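Local coordinates for protein glucose 1-dehydrogenase (Haloferax mediterranei, PDB 2B5W) that catalyses the zinc-dependent oxidation of D-glucose and several other aldose sugars, passing the electrons to NADP(+), which it prefers, or to NAD(+), at residues D74-E79 / S130-L135; E27-T32 / V68-N73; V14-P19 / E56-L61. The protein carries 1 engineered substitution. All coordinates share one frame; numbering follows the deposited sequence.

Contact 1 of 3, residues D74-E79 / S130-L135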
ATOM      1  N   ASP A  74      23.124 -23.349  26.530  1.00 25.86           N
ATOM      2  CA  ASP A  74      23.887 -22.140  26.856  1.00 30.49           C
ATOM      3  C   ASP A  74      23.116 -20.832  26.619  1.00 37.06           C
ATOM      4  O   ASP A  74      23.695 -19.751  26.484  1.00 31.70           O
ATOM      5  CB  ASP A  74      25.267 -22.145  26.171  1.00 28.76           C
ATOM      6  CG  ASP A  74      25.201 -22.191  24.653  1.00 45.25           C
ATOM      7  OD1 ASP A  74      24.083 -22.279  24.066  1.00 28.93           O
ATOM      8  OD2 ASP A  74      26.253 -22.147  23.961  1.00 26.69           O
ATOM      9  N   THR A  75      21.785 -20.926  26.636  1.00 27.13           N
ATOM     10  CA  THR A  75      20.931 -19.771  26.445  1.00 24.57           C
ATOM     11  C   THR A  75      20.567 -19.127  27.781  1.00 22.46           C
ATOM     12  O   THR A  75      20.814 -19.698  28.842  1.00 31.12           O
ATOM     13  CB  THR A  75      19.621 -20.159  25.720  1.00 23.16           C
ATOM     14  OG1 THR A  75      18.768 -20.910  26.592  1.00 24.12           O
ATOM     15  CG2 THR A  75      19.914 -21.073  24.504  1.00 23.74           C
ATOM     16  N   GLU A  76      19.919 -17.972  27.699  1.00 28.86           N
ATOM     17  CA  GLU A  76      19.384 -17.284  28.880  1.00 34.14           C
ATOM     18  C   GLU A  76      17.957 -17.676  29.224  1.00 41.46           C
ATOM     19  O   GLU A  76      17.366 -17.136  30.151  1.00 36.18           O
ATOM     20  CB  GLU A  76      19.441 -15.789  28.671  1.00 33.54           C
ATOM     21  CG  GLU A  76      20.868 -15.269  28.659  1.00 50.67           C
ATOM     22  CD  GLU A  76      20.914 -13.789  28.419  1.00 61.64           C
ATOM     23  OE1 GLU A  76      20.741 -13.383  27.254  1.00 75.73           O
ATOM     24  OE2 GLU A  76      21.106 -13.039  29.398  1.00 55.75           O
ATOM     25  N   LEU A  77      17.394 -18.614  28.480  1.00 29.30           N
ATOM     26  CA  LEU A  77      16.113 -19.199  28.869  1.00 24.93           C
ATOM     27  C   LEU A  77      16.284 -20.072  30.089  1.00 29.31           C
ATOM     28  O   LEU A  77      17.411 -20.426  30.482  1.00 33.23           O
ATOM     29  CB  LEU A  77      15.554 -20.022  27.697  1.00 21.47           C
ATOM     30  CG  LEU A  77      15.220 -19.239  26.455  1.00 27.20           C
ATOM     31  CD1 LEU A  77      14.874 -20.190  25.307  1.00 26.08           C
ATOM     32  CD2 LEU A  77      14.052 -18.301  26.717  1.00 34.43           C
ATOM     33  N   GLU A  78      15.165 -20.403  30.712  1.00 25.29           N
ATOM     34  CA  GLU A  78      15.113 -21.238  31.896  1.00 25.64           C
ATOM     35  C   GLU A  78      14.274 -22.491  31.686  1.00 35.95           C
ATOM     36  O   GLU A  78      13.274 -22.484  30.973  1.00 27.53           O
ATOM     37  CB  GLU A  78      14.516 -20.440  33.060  1.00 25.96           C
ATOM     38  CG  GLU A  78      15.315 -19.203  33.388  1.00 32.78           C
ATOM     39  CD  GLU A  78      14.784 -18.462  34.602  1.00 57.85           C
ATOM     40  OE1 GLU A  78      13.853 -17.641  34.468  1.00 35.83           O
ATOM     41  OE2 GLU A  78      15.300 -18.708  35.700  1.00 70.84           O
ATOM     42  N   GLU A  79      14.702 -23.561  32.337  1.00 26.68           N
ATOM     43  CA  GLU A  79      13.964 -24.819  32.428  1.00 21.03           C
ATOM     44  C   GLU A  79      12.551 -24.565  32.962  1.00 27.21           C
ATOM     45  O   GLU A  79      12.361 -23.869  33.950  1.00 31.44           O
ATOM     46  CB  GLU A  79      14.718 -25.776  33.342  1.00 35.70           C
ATOM     47  CG  GLU A  79      14.222 -27.204  33.296  1.00 40.30           C
ATOM     48  CD  GLU A  79      15.244 -28.199  33.831  1.00 61.08           C
ATOM     49  OE1 GLU A  79      16.464 -27.926  33.762  1.00 60.64           O
ATOM     50  OE2 GLU A  79      14.824 -29.271  34.313  1.00 64.12           O
ATOM     51  N   SER A 130      15.514 -24.925  18.999  1.00 19.06           N
ATOM     52  CA  SER A 130      15.553 -23.660  18.263  1.00 17.35           C
ATOM     53  C   SER A 130      16.499 -22.692  18.928  1.00 16.34           C
ATOM     54  O   SER A 130      16.681 -22.762  20.143  1.00 18.31           O
ATOM     55  CB  SER A 130      14.161 -22.964  18.196  1.00 18.23           C
ATOM     56  OG  SER A 130      13.341 -23.539  17.165  1.00 19.42           O
ATOM     57  N   PRO A 131      17.102 -21.797  18.134  1.00 18.29           N
ATOM     58  CA  PRO A 131      17.880 -20.694  18.700  1.00 19.27           C
ATOM     59  C   PRO A 131      17.019 -19.970  19.742  1.00 23.63           C
ATOM     60  O   PRO A 131      15.819 -19.750  19.526  1.00 19.69           O
ATOM     61  CB  PRO A 131      18.164 -19.804  17.483  1.00 21.04           C
ATOM     62  CG  PRO A 131      18.192 -20.783  16.329  1.00 21.43           C
ATOM     63  CD  PRO A 131      17.054 -21.719  16.666  1.00 19.85           C
ATOM     64  N   GLU A 132      17.609 -19.568  20.857  1.00 20.53           N
ATOM     65  CA  GLU A 132      16.851 -18.775  21.823  1.00 19.42           C
ATOM     66  C   GLU A 132      16.282 -17.491  21.237  1.00 23.80           C
ATOM     67  O   GLU A 132      15.211 -17.031  21.648  1.00 21.15           O
ATOM     68  CB  GLU A 132      17.642 -18.469  23.081  1.00 26.30           C
ATOM     69  CG  GLU A 132      18.874 -17.629  22.830  1.00 27.23           C
ATOM     70  CD  GLU A 132      19.641 -17.260  24.102  1.00 39.63           C
ATOM     71  OE1 GLU A 132      18.995 -17.028  25.139  1.00 31.91           O
ATOM     72  OE2 GLU A 132      20.896 -17.223  24.052  1.00 45.16           O
ATOM     73  N   LYS A 133      16.937 -16.915  20.247  1.00 20.32           N
ATOM     74  CA  LYS A 133      16.478 -15.680  19.639  1.00 23.57           C
ATOM     75  C   LYS A 133      15.164 -15.844  18.872  1.00 20.96           C
ATOM     76  O   LYS A 133      14.499 -14.865  18.600  1.00 22.36           O
ATOM     77  CB  LYS A 133      17.546 -15.108  18.706  1.00 22.52           C
ATOM     78  CG  LYS A 133      17.829 -15.936  17.478  1.00 22.87           C
ATOM     79  CD  LYS A 133      19.123 -15.461  16.761  1.00 26.10           C
ATOM     80  CE  LYS A 133      18.901 -14.134  16.055  1.00 29.82           C
ATOM     81  NZ  LYS A 133      20.133 -13.618  15.344  1.00 37.65           N
ATOM     82  N   TYR A 134      14.824 -17.089  18.533  1.00 17.93           N
ATOM     83  CA  TYR A 134      13.578 -17.433  17.839  1.00 18.22           C
ATOM     84  C   TYR A 134      12.590 -18.169  18.738  1.00 19.24           C
ATOM     85  O   TYR A 134      11.588 -18.690  18.233  1.00 18.55           O
ATOM     86  CB  TYR A 134      13.855 -18.267  16.580  1.00 21.58           C
ATOM     87  CG  TYR A 134      14.811 -17.590  15.606  1.00 16.80           C
ATOM     88  CD1 TYR A 134      14.670 -16.257  15.292  1.00 18.91           C
ATOM     89  CD2 TYR A 134      15.893 -18.269  15.086  1.00 18.66           C
ATOM     90  CE1 TYR A 134      15.545 -15.624  14.433  1.00 22.13           C
ATOM     91  CE2 TYR A 134      16.768 -17.637  14.222  1.00 18.46           C
ATOM     92  CZ  TYR A 134      16.600 -16.309  13.914  1.00 22.78           C
ATOM     93  OH  TYR A 134      17.492 -15.623  13.067  1.00 22.78           O
ATOM     94  N   LEU A 135      12.847 -18.189  20.037  1.00 18.58           N
ATOM     95  CA  LEU A 135      11.907 -18.725  21.019  1.00 17.06           C
ATOM     96  C   LEU A 135      11.350 -17.537  21.771  1.00 21.24           C
ATOM     97  O   LEU A 135      12.105 -16.782  22.393  1.00 23.12           O
ATOM     98  CB  LEU A 135      12.571 -19.711  21.988  1.00 19.24           C
ATOM     99  CG  LEU A 135      12.944 -21.046  21.332  1.00 18.23           C
ATOM    100  CD1 LEU A 135      13.813 -21.916  22.188  1.00 20.91           C
ATOM    101  CD2 LEU A 135      11.678 -21.807  20.871  1.00 19.36           C
TER

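Contact 2 of 3, residues E27-T32 / V68-N73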
ATOM      1  N   GLU A  27      21.053 -22.586  21.131  1.00 21.68           N
ATOM      2  CA  GLU A  27      19.739 -23.245  21.030  1.00 21.35           C
ATOM      3  C   GLU A  27      19.307 -23.875  22.365  1.00 21.89           C
ATOM      4  O   GLU A  27      20.114 -24.409  23.134  1.00 23.25           O
ATOM      5  CB  GLU A  27      19.762 -24.367  19.979  1.00 20.55           C
ATOM      6  CG  GLU A  27      20.170 -23.950  18.573  1.00 20.70           C
ATOM      7  CD  GLU A  27      20.025 -25.065  17.548  1.00 20.16           C
ATOM      8  OE1 GLU A  27      20.146 -26.265  17.908  1.00 21.10           O
ATOM      9  OE2 GLU A  27      19.752 -24.715  16.373  1.00 27.29           O
ATOM     10  N   ALA A  28      17.990 -23.931  22.593  1.00 18.98           N
ATOM     11  CA  ALA A  28      17.414 -24.733  23.649  1.00 19.50           C
ATOM     12  C   ALA A  28      16.658 -25.944  23.097  1.00 20.08           C
ATOM     13  O   ALA A  28      16.212 -25.962  21.954  1.00 20.54           O
ATOM     14  CB  ALA A  28      16.450 -23.910  24.465  1.00 20.34           C
ATOM     15  N   LEU A  29      16.558 -26.962  23.924  1.00 18.92           N
ATOM     16  CA  LEU A  29      15.687 -28.122  23.685  1.00 19.19           C
ATOM     17  C   LEU A  29      14.335 -27.898  24.348  1.00 21.83           C
ATOM     18  O   LEU A  29      14.241 -27.569  25.524  1.00 20.19           O
ATOM     19  CB  LEU A  29      16.304 -29.416  24.215  1.00 18.77           C
ATOM     20  CG  LEU A  29      15.515 -30.685  23.986  1.00 20.61           C
ATOM     21  CD1 LEU A  29      15.496 -31.033  22.516  1.00 23.79           C
ATOM     22  CD2 LEU A  29      16.083 -31.844  24.808  1.00 23.47           C
ATOM     23  N   VAL A  30      13.291 -28.096  23.558  1.00 19.84           N
ATOM     24  CA  VAL A  30      11.911 -27.837  23.938  1.00 17.52           C
ATOM     25  C   VAL A  30      11.114 -29.134  23.827  1.00 17.76           C
ATOM     26  O   VAL A  30      11.176 -29.846  22.814  1.00 17.74           O
ATOM     27  CB  VAL A  30      11.301 -26.784  22.992  1.00 18.18           C
ATOM     28  CG1 VAL A  30       9.835 -26.460  23.444  1.00 17.40           C
ATOM     29  CG2 VAL A  30      12.180 -25.523  22.865  1.00 20.65           C
ATOM     30  N   ARG A  31      10.293 -29.417  24.835  1.00 16.95           N
ATOM     31  CA  ARG A  31       9.298 -30.466  24.761  1.00 16.73           C
ATOM     32  C   ARG A  31       8.015 -29.875  24.217  1.00 18.16           C
ATOM     33  O   ARG A  31       7.445 -28.965  24.815  1.00 17.51           O
ATOM     34  CB  ARG A  31       9.040 -31.091  26.130  1.00 18.26           C
ATOM     35  CG  ARG A  31       7.981 -32.143  26.122  1.00 21.85           C
ATOM     36  CD  ARG A  31       7.883 -32.957  27.432  1.00 24.70           C
ATOM     37  NE  ARG A  31       7.965 -32.194  28.691  1.00 24.87           N
ATOM     38  CZ  ARG A  31       6.951 -31.656  29.328  1.00 28.71           C
ATOM     39  NH1 ARG A  31       7.157 -31.078  30.498  1.00 34.13           N
ATOM     40  NH2 ARG A  31       5.733 -31.675  28.831  1.00 30.49           N
ATOM     41  N   THR A  32       7.540 -30.433  23.114  1.00 17.17           N
ATOM     42  CA  THR A  32       6.311 -29.946  22.479  1.00 15.08           C
ATOM     43  C   THR A  32       5.085 -30.201  23.333  1.00 15.66           C
ATOM     44  O   THR A  32       4.885 -31.311  23.836  1.00 17.16           O
ATOM     45  CB  THR A  32       6.151 -30.609  21.127  1.00 16.43           C
ATOM     46  OG1 THR A  32       7.352 -30.366  20.380  1.00 17.65           O
ATOM     47  CG2 THR A  32       5.012 -30.015  20.353  1.00 17.26           C
ATOM     48  N   VAL A  68       7.571 -26.426  26.253  1.00 17.49           N
ATOM     49  CA  VAL A  68       8.216 -26.110  27.523  1.00 19.45           C
ATOM     50  C   VAL A  68       9.730 -26.384  27.335  1.00 19.16           C
ATOM     51  O   VAL A  68      10.136 -27.419  26.822  1.00 20.01           O
ATOM     52  CB  VAL A  68       7.563 -26.875  28.694  1.00 26.79           C
ATOM     53  CG1 VAL A  68       7.500 -28.336  28.457  1.00 32.77           C
ATOM     54  CG2 VAL A  68       8.296 -26.606  30.001  1.00 25.01           C
ATOM     55  N   VAL A  69      10.566 -25.441  27.773  1.00 21.16           N
ATOM     56  CA  VAL A  69      12.010 -25.593  27.677  1.00 20.39           C
ATOM     57  C   VAL A  69      12.400 -26.664  28.679  1.00 22.05           C
ATOM     58  O   VAL A  69      12.040 -26.589  29.863  1.00 22.46           O
ATOM     59  CB  VAL A  69      12.758 -24.276  28.009  1.00 18.77           C
ATOM     60  CG1 VAL A  69      14.295 -24.537  28.109  1.00 22.50           C
ATOM     61  CG2 VAL A  69      12.464 -23.219  26.973  1.00 21.28           C
ATOM     62  N   VAL A  70      13.095 -27.692  28.190  1.00 20.22           N
ATOM     63  CA  VAL A  70      13.531 -28.801  29.032  1.00 19.38           C
ATOM     64  C   VAL A  70      15.060 -28.776  29.216  1.00 31.01           C
ATOM     65  O   VAL A  70      15.559 -29.270  30.222  1.00 33.14           O
ATOM     66  CB  VAL A  70      13.028 -30.188  28.568  1.00 27.12           C
ATOM     67  CG1 VAL A  70      11.504 -30.271  28.682  1.00 28.66           C
ATOM     68  CG2 VAL A  70      13.481 -30.506  27.150  1.00 29.83           C
ATOM     69  N   ASP A  71      15.789 -28.182  28.268  1.00 25.77           N
ATOM     70  CA  ASP A  71      17.234 -27.956  28.408  1.00 27.42           C
ATOM     71  C   ASP A  71      17.583 -26.589  27.827  1.00 21.75           C
ATOM     72  O   ASP A  71      17.638 -26.416  26.611  1.00 21.92           O
ATOM     73  CB  ASP A  71      18.041 -29.050  27.710  1.00 28.71           C
ATOM     74  CG  ASP A  71      19.560 -28.862  27.855  1.00 31.05           C
ATOM     75  OD1 ASP A  71      20.004 -27.944  28.577  1.00 27.63           O
ATOM     76  OD2 ASP A  71      20.377 -29.603  27.264  1.00 38.47           O
ATOM     77  N   PRO A  72      17.825 -25.587  28.681  1.00 23.89           N
ATOM     78  CA  PRO A  72      18.211 -24.255  28.194  1.00 24.24           C
ATOM     79  C   PRO A  72      19.621 -24.146  27.600  1.00 24.20           C
ATOM     80  O   PRO A  72      19.920 -23.132  26.983  1.00 28.71           O
ATOM     81  CB  PRO A  72      18.071 -23.365  29.439  1.00 33.86           C
ATOM     82  CG  PRO A  72      18.165 -24.243  30.546  1.00 27.48           C
ATOM     83  CD  PRO A  72      17.671 -25.621  30.142  1.00 25.34           C
ATOM     84  N   ASN A  73      20.426 -25.188  27.775  1.00 27.28           N
ATOM     85  CA  ASN A  73      21.730 -25.307  27.137  1.00 28.62           C
ATOM     86  C   ASN A  73      22.523 -24.041  27.488  1.00 24.17           C
ATOM     87  O   ASN A  73      22.569 -23.667  28.675  1.00 30.21           O
ATOM     88  CB  ASN A  73      21.549 -25.532  25.622  1.00 31.74           C
ATOM     89  CG  ASN A  73      22.824 -26.017  24.932  1.00 25.73           C
ATOM     90  OD1 ASN A  73      23.625 -26.756  25.524  1.00 31.03           O
ATOM     91  ND2 ASN A  73      23.022 -25.593  23.668  1.00 28.07           N
TER

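Contact 3 of 3, residues V14-P19 / E56-L61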
ATOM      1  N   VAL A  14       1.482 -39.018   8.409  1.00 25.70           N
ATOM      2  CA  VAL A  14       1.705 -40.240   9.142  1.00 27.41           C
ATOM      3  C   VAL A  14       2.680 -40.073  10.281  1.00 25.99           C
ATOM      4  O   VAL A  14       3.452 -39.122  10.312  1.00 23.89           O
ATOM      5  CB  VAL A  14       2.249 -41.324   8.215  1.00 31.87           C
ATOM      6  CG1 VAL A  14       1.194 -41.642   7.139  1.00 34.05           C
ATOM      7  CG2 VAL A  14       3.546 -40.887   7.587  1.00 30.22           C
ATOM      8  N   VAL A  15       2.646 -41.024  11.213  1.00 23.43           N
ATOM      9  CA  VAL A  15       3.592 -41.055  12.303  1.00 20.76           C
ATOM     10  C   VAL A  15       4.883 -41.719  11.865  1.00 29.89           C
ATOM     11  O   VAL A  15       4.882 -42.818  11.286  1.00 25.87           O
ATOM     12  CB  VAL A  15       3.068 -41.807  13.560  1.00 23.11           C
ATOM     13  CG1 VAL A  15       4.055 -41.677  14.675  1.00 26.02           C
ATOM     14  CG2 VAL A  15       1.729 -41.262  13.985  1.00 43.28           C
ATOM     15  N   ILE A  16       5.978 -41.021  12.136  1.00 21.39           N
ATOM     16  CA  ILE A  16       7.329 -41.524  11.975  1.00 19.60           C
ATOM     17  C   ILE A  16       8.092 -41.472  13.284  1.00 22.67           C
ATOM     18  O   ILE A  16       7.646 -40.872  14.259  1.00 22.07           O
ATOM     19  CB  ILE A  16       8.087 -40.743  10.905  1.00 21.72           C
ATOM     20  CG1 ILE A  16       8.271 -39.260  11.294  1.00 20.14           C
ATOM     21  CG2 ILE A  16       7.361 -40.811   9.556  1.00 22.94           C
ATOM     22  CD1 ILE A  16       9.255 -38.561  10.418  1.00 20.96           C
ATOM     23  N   GLU A  17       9.266 -42.092  13.289  1.00 21.23           N
ATOM     24  CA  GLU A  17      10.215 -41.957  14.385  1.00 22.04           C
ATOM     25  C   GLU A  17      11.576 -41.512  13.905  1.00 23.49           C
ATOM     26  O   GLU A  17      12.054 -41.934  12.828  1.00 25.34           O
ATOM     27  CB  GLU A  17      10.346 -43.256  15.149  1.00 27.12           C
ATOM     28  CG  GLU A  17       9.053 -43.624  15.858  1.00 25.86           C
ATOM     29  CD  GLU A  17       9.121 -44.976  16.496  1.00 66.12           C
ATOM     30  OE1 GLU A  17       9.046 -45.031  17.725  1.00 35.33           O
ATOM     31  OE2 GLU A  17       9.250 -45.972  15.753  1.00 40.70           O
ATOM     32  N   LYS A  18      12.211 -40.669  14.711  1.00 22.05           N
ATOM     33  CA  LYS A  18      13.545 -40.196  14.443  1.00 24.54           C
ATOM     34  C   LYS A  18      14.161 -39.802  15.763  1.00 22.36           C
ATOM     35  O   LYS A  18      13.465 -39.666  16.772  1.00 22.28           O
ATOM     36  CB  LYS A  18      13.494 -39.008  13.476  1.00 24.22           C
ATOM     37  CG  LYS A  18      12.747 -37.795  14.025  1.00 23.79           C
ATOM     38  CD  LYS A  18      13.065 -36.552  13.179  1.00 31.25           C
ATOM     39  CE  LYS A  18      12.445 -36.611  11.852  1.00 28.55           C
ATOM     40  NZ  LYS A  18      12.848 -35.415  11.019  1.00 23.52           N
ATOM     41  N   PRO A  19      15.473 -39.672  15.795  1.00 23.85           N
ATOM     42  CA  PRO A  19      16.141 -39.376  17.064  1.00 21.51           C
ATOM     43  C   PRO A  19      15.704 -38.019  17.624  1.00 19.96           C
ATOM     44  O   PRO A  19      15.431 -37.114  16.838  1.00 23.61           O
ATOM     45  CB  PRO A  19      17.623 -39.322  16.683  1.00 30.98           C
ATOM     46  CG  PRO A  19      17.727 -40.032  15.389  1.00 31.62           C
ATOM     47  CD  PRO A  19      16.421 -39.813  14.675  1.00 31.52           C
ATOM     48  N   GLU A  56      16.161 -35.366   2.289  1.00 36.90           N
ATOM     49  CA  GLU A  56      15.326 -36.105   3.225  1.00 39.12           C
ATOM     50  C   GLU A  56      14.048 -36.561   2.566  1.00 31.19           C
ATOM     51  O   GLU A  56      13.583 -35.973   1.590  1.00 39.41           O
ATOM     52  CB  GLU A  56      15.042 -35.248   4.456  1.00 44.49           C
ATOM     53  CG  GLU A  56      16.336 -34.900   5.170  1.00 50.00           C
ATOM     54  CD  GLU A  56      16.150 -34.486   6.603  1.00 46.20           C
ATOM     55  OE1 GLU A  56      15.481 -35.238   7.367  1.00 33.47           O
ATOM     56  OE2 GLU A  56      16.705 -33.415   6.969  1.00 48.48           O
ATOM     57  N   ASP A  57      13.483 -37.638   3.109  1.00 32.10           N
ATOM     58  CA  ASP A  57      12.371 -38.331   2.469  1.00 31.17           C
ATOM     59  C   ASP A  57      11.012 -38.008   3.083  1.00 37.20           C
ATOM     60  O   ASP A  57      10.016 -38.681   2.789  1.00 31.92           O
ATOM     61  CB  ASP A  57      12.600 -39.861   2.470  1.00 36.91           C
ATOM     62  CG  ASP A  57      12.564 -40.489   3.866  1.00 73.69           C
ATOM     63  OD1 ASP A  57      12.227 -39.829   4.873  1.00 34.31           O
ATOM     64  OD2 ASP A  57      12.868 -41.684   4.046  1.00 47.16           O
ATOM     65  N   HIS A  58      10.972 -36.949   3.884  1.00 29.99           N
ATOM     66  CA  HIS A  58       9.736 -36.535   4.538  1.00 28.68           C
ATOM     67  C   HIS A  58       9.875 -35.081   4.968  1.00 22.68           C
ATOM     68  O   HIS A  58      10.980 -34.522   4.940  1.00 22.99           O
ATOM     69  CB  HIS A  58       9.484 -37.419   5.767  1.00 23.06           C
ATOM     70  CG  HIS A  58      10.468 -37.206   6.878  1.00 24.25           C
ATOM     71  ND1 HIS A  58      11.723 -37.777   6.893  1.00 25.20           N
ATOM     72  CD2 HIS A  58      10.404 -36.431   7.993  1.00 24.23           C
ATOM     73  CE1 HIS A  58      12.373 -37.389   7.974  1.00 27.84           C
ATOM     74  NE2 HIS A  58      11.589 -36.579   8.665  1.00 23.49           N
ATOM     75  N   LEU A  59       8.754 -34.510   5.388  1.00 22.80           N
ATOM     76  CA  LEU A  59       8.733 -33.210   6.022  1.00 21.10           C
ATOM     77  C   LEU A  59       7.867 -33.331   7.281  1.00 19.54           C
ATOM     78  O   LEU A  59       6.691 -33.660   7.197  1.00 19.52           O
ATOM     79  CB  LEU A  59       8.130 -32.175   5.087  1.00 22.10           C
ATOM     80  CG  LEU A  59       7.859 -30.792   5.709  1.00 20.42           C
ATOM     81  CD1 LEU A  59       9.157 -30.137   6.095  1.00 20.95           C
ATOM     82  CD2 LEU A  59       7.118 -29.950   4.735  1.00 24.80           C
ATOM     83  N   VAL A  60       8.472 -33.087   8.437  1.00 18.33           N
ATOM     84  CA  VAL A  60       7.683 -33.015   9.680  1.00 17.95           C
ATOM     85  C   VAL A  60       6.817 -31.757   9.593  1.00 17.23           C
ATOM     86  O   VAL A  60       7.331 -30.668   9.251  1.00 17.57           O
ATOM     87  CB  VAL A  60       8.570 -32.958  10.917  1.00 17.41           C
ATOM     88  CG1 VAL A  60       7.747 -32.689  12.168  1.00 18.97           C
ATOM     89  CG2 VAL A  60       9.368 -34.277  11.087  1.00 21.27           C
ATOM     90  N   LEU A  61       5.518 -31.908   9.832  1.00 16.86           N
ATOM     91  CA  LEU A  61       4.589 -30.816   9.707  1.00 17.06           C
ATOM     92  C   LEU A  61       4.582 -29.938  10.962  1.00 17.19           C
ATOM     93  O   LEU A  61       5.148 -30.307  11.973  1.00 17.06           O
ATOM     94  CB  LEU A  61       3.194 -31.353   9.452  1.00 18.95           C
ATOM     95  CG  LEU A  61       2.965 -32.121   8.142  1.00 24.78           C
ATOM     96  CD1 LEU A  61       1.561 -32.733   8.191  1.00 27.76           C
ATOM     97  CD2 LEU A  61       3.125 -31.199   6.963  1.00 29.92           C
TER

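Contact 1 of 3, residues D74-E79 / S130-L135
Glu132 and Glu76 supply the one hydrogen bond between the two segments: the backbone N of Glu76 donates to Glu132 OE1 at 2.9 Å, a fairly straight bond (161°) that meets the carboxylate on its syn side, 33° out of its plane. Glutamate suits the place because, with CG between its backbone N and carbonyl carbon (chi1 63°) and the chain extended beyond, it carries the carboxylate to Thr75 and Glu76 in the loop between strands 64-71 and 82-85. One residue further on, Leu77 N donates to Thr75 OG1, an ST turn; that hydroxyl is also hydrogen-bonded to Pro72 O.

Beside this bond Thr75 makes van der Waals contact with Glu132: the two side chains lie alongside each other, running opposite ways, with Thr75 CB 3.2 Å from Glu132 OE1 and Thr75 CG2 3.7 Å from Glu132 CB. Leu77 adds an apolar contact, its CD1 meeting Leu135 CD1 at 3.7 Å where the two leucines cross at about a right angle; both also rest on Ala28 of strand 27-37.

Glu76 OE1 comes within 4.6 Å of Glu132 OE1. Such like charges would probably disfavour each other, and the backbone N-H is likely to offset part of the cost.

Contact 2 of 3, residues E27-T32 / V68-N73
An antiparallel strand pairing joins 27-32 to 68-73 within the mixed sheet of the GroES-like domain, where strand 27-37 also pairs with strands 127-131 and 349-353. Arg31 and Val68 form a hydrogen-bonded pair, with Arg31 N to Val68 O at 2.8 Å and Val68 N to Arg31 O at 2.9 Å. Val30 and Val69 follow as a non-hydrogen-bonded pair, and their branched, apolar side chains suit the buried face on which both reach Val83.

Beyond them the register slips by one residue in a classic beta bulge. Val70 and Asp71 both face Leu29, and Leu29 O accepts from Val70 N at 2.9 Å and from Asp71 N at 3.2 Å. Leu29 N in turn donates to Asp71 O. The second strand turns a corner at Val70, whose CG2 packs 3.7 Å from Leu29 CD2. Asp71 then closes an Asx turn, its OD1 accepting from Asn73 N, and Asn73 donates through ND2 to Glu27 O, which lies close to its amide plane.

Arg31 covers the opposite face. With CG pointing away from the backbone N (chi1 178°) and a bend at chi3, its guanidinium is laid flat over Val68 CG1, 3.4 Å below NH1, while Val70 CG1 touches Arg31 CB. NH2 is hydrogen-bonded to Thr356 O and Ser355 OG. With an alanine in place of Arg31, Val68 would probably lose its flat cover and Thr356 O this tie to the sheet. Leu29, on the same face as Arg31, also touches Thr129 of strand 127-131.

Contact 3 of 3, residues V14-P19 / E56-L61
His58 NE2 accepts a hydrogen bond from Lys18 NZ at 2.9 Å, the ammonium sitting at the ring edge only 4° out of plane. At the other ring nitrogen, ND1 donates to Asp57 OD1, also at 2.9 Å, and meets that oxygen nearly in line with the C-O bond. With both nitrogens bonded in the ring plane, the imidazole is fixed in its rotation. Histidine suits the place because one flat ring can accept from the lysine and donate to the aspartate.

Strands 14-17 and 58-60 are the outer ones of a three-stranded antiparallel sheet with strand 2-7 between them, so side chains reach across the middle strand, Ile16 from strand 14-17 and Lys18 from just beyond it. Ile16 CD1 lies over a face of the imidazole, 3.7 Å from the His58 ring centroid and 28° off the normal, a CH-pi contact offset toward the CD2-NE2 side. His121 stacks on the ring as well.

Lys18 leaves its backbone between N and the carbonyl carbon (chi1 62°) and bends at chi3, which brings its end round to His58 and to Val60, whose CG2 is 3.7 Å from Lys18 NZ.

Contacts 1 and 2 are adjoining parts of one structure, their centres about 7 Å apart. Strand 27-37 stands between strands 64-71 and 127-131; contact 2 is its pairing with strand 64-71, while contact 1 ties the loop leaving strand 64-71 to the end of strand 127-131. Ser130 O and Ala28 N, 3.0 Å apart, probably share a hydrogen bond. Contact 3 belongs to a separate three-stranded sheet, its centre about 20 Å from that of contact 2, with no touch. Contact 2 lies away from the annotated sites. In contact 1 the side chain of Leu135 is about 11 Å from that of Glu150, which binds catalytic zinc and substrate; in contact 3 that of Val60 is about 14 Å from the zinc ion.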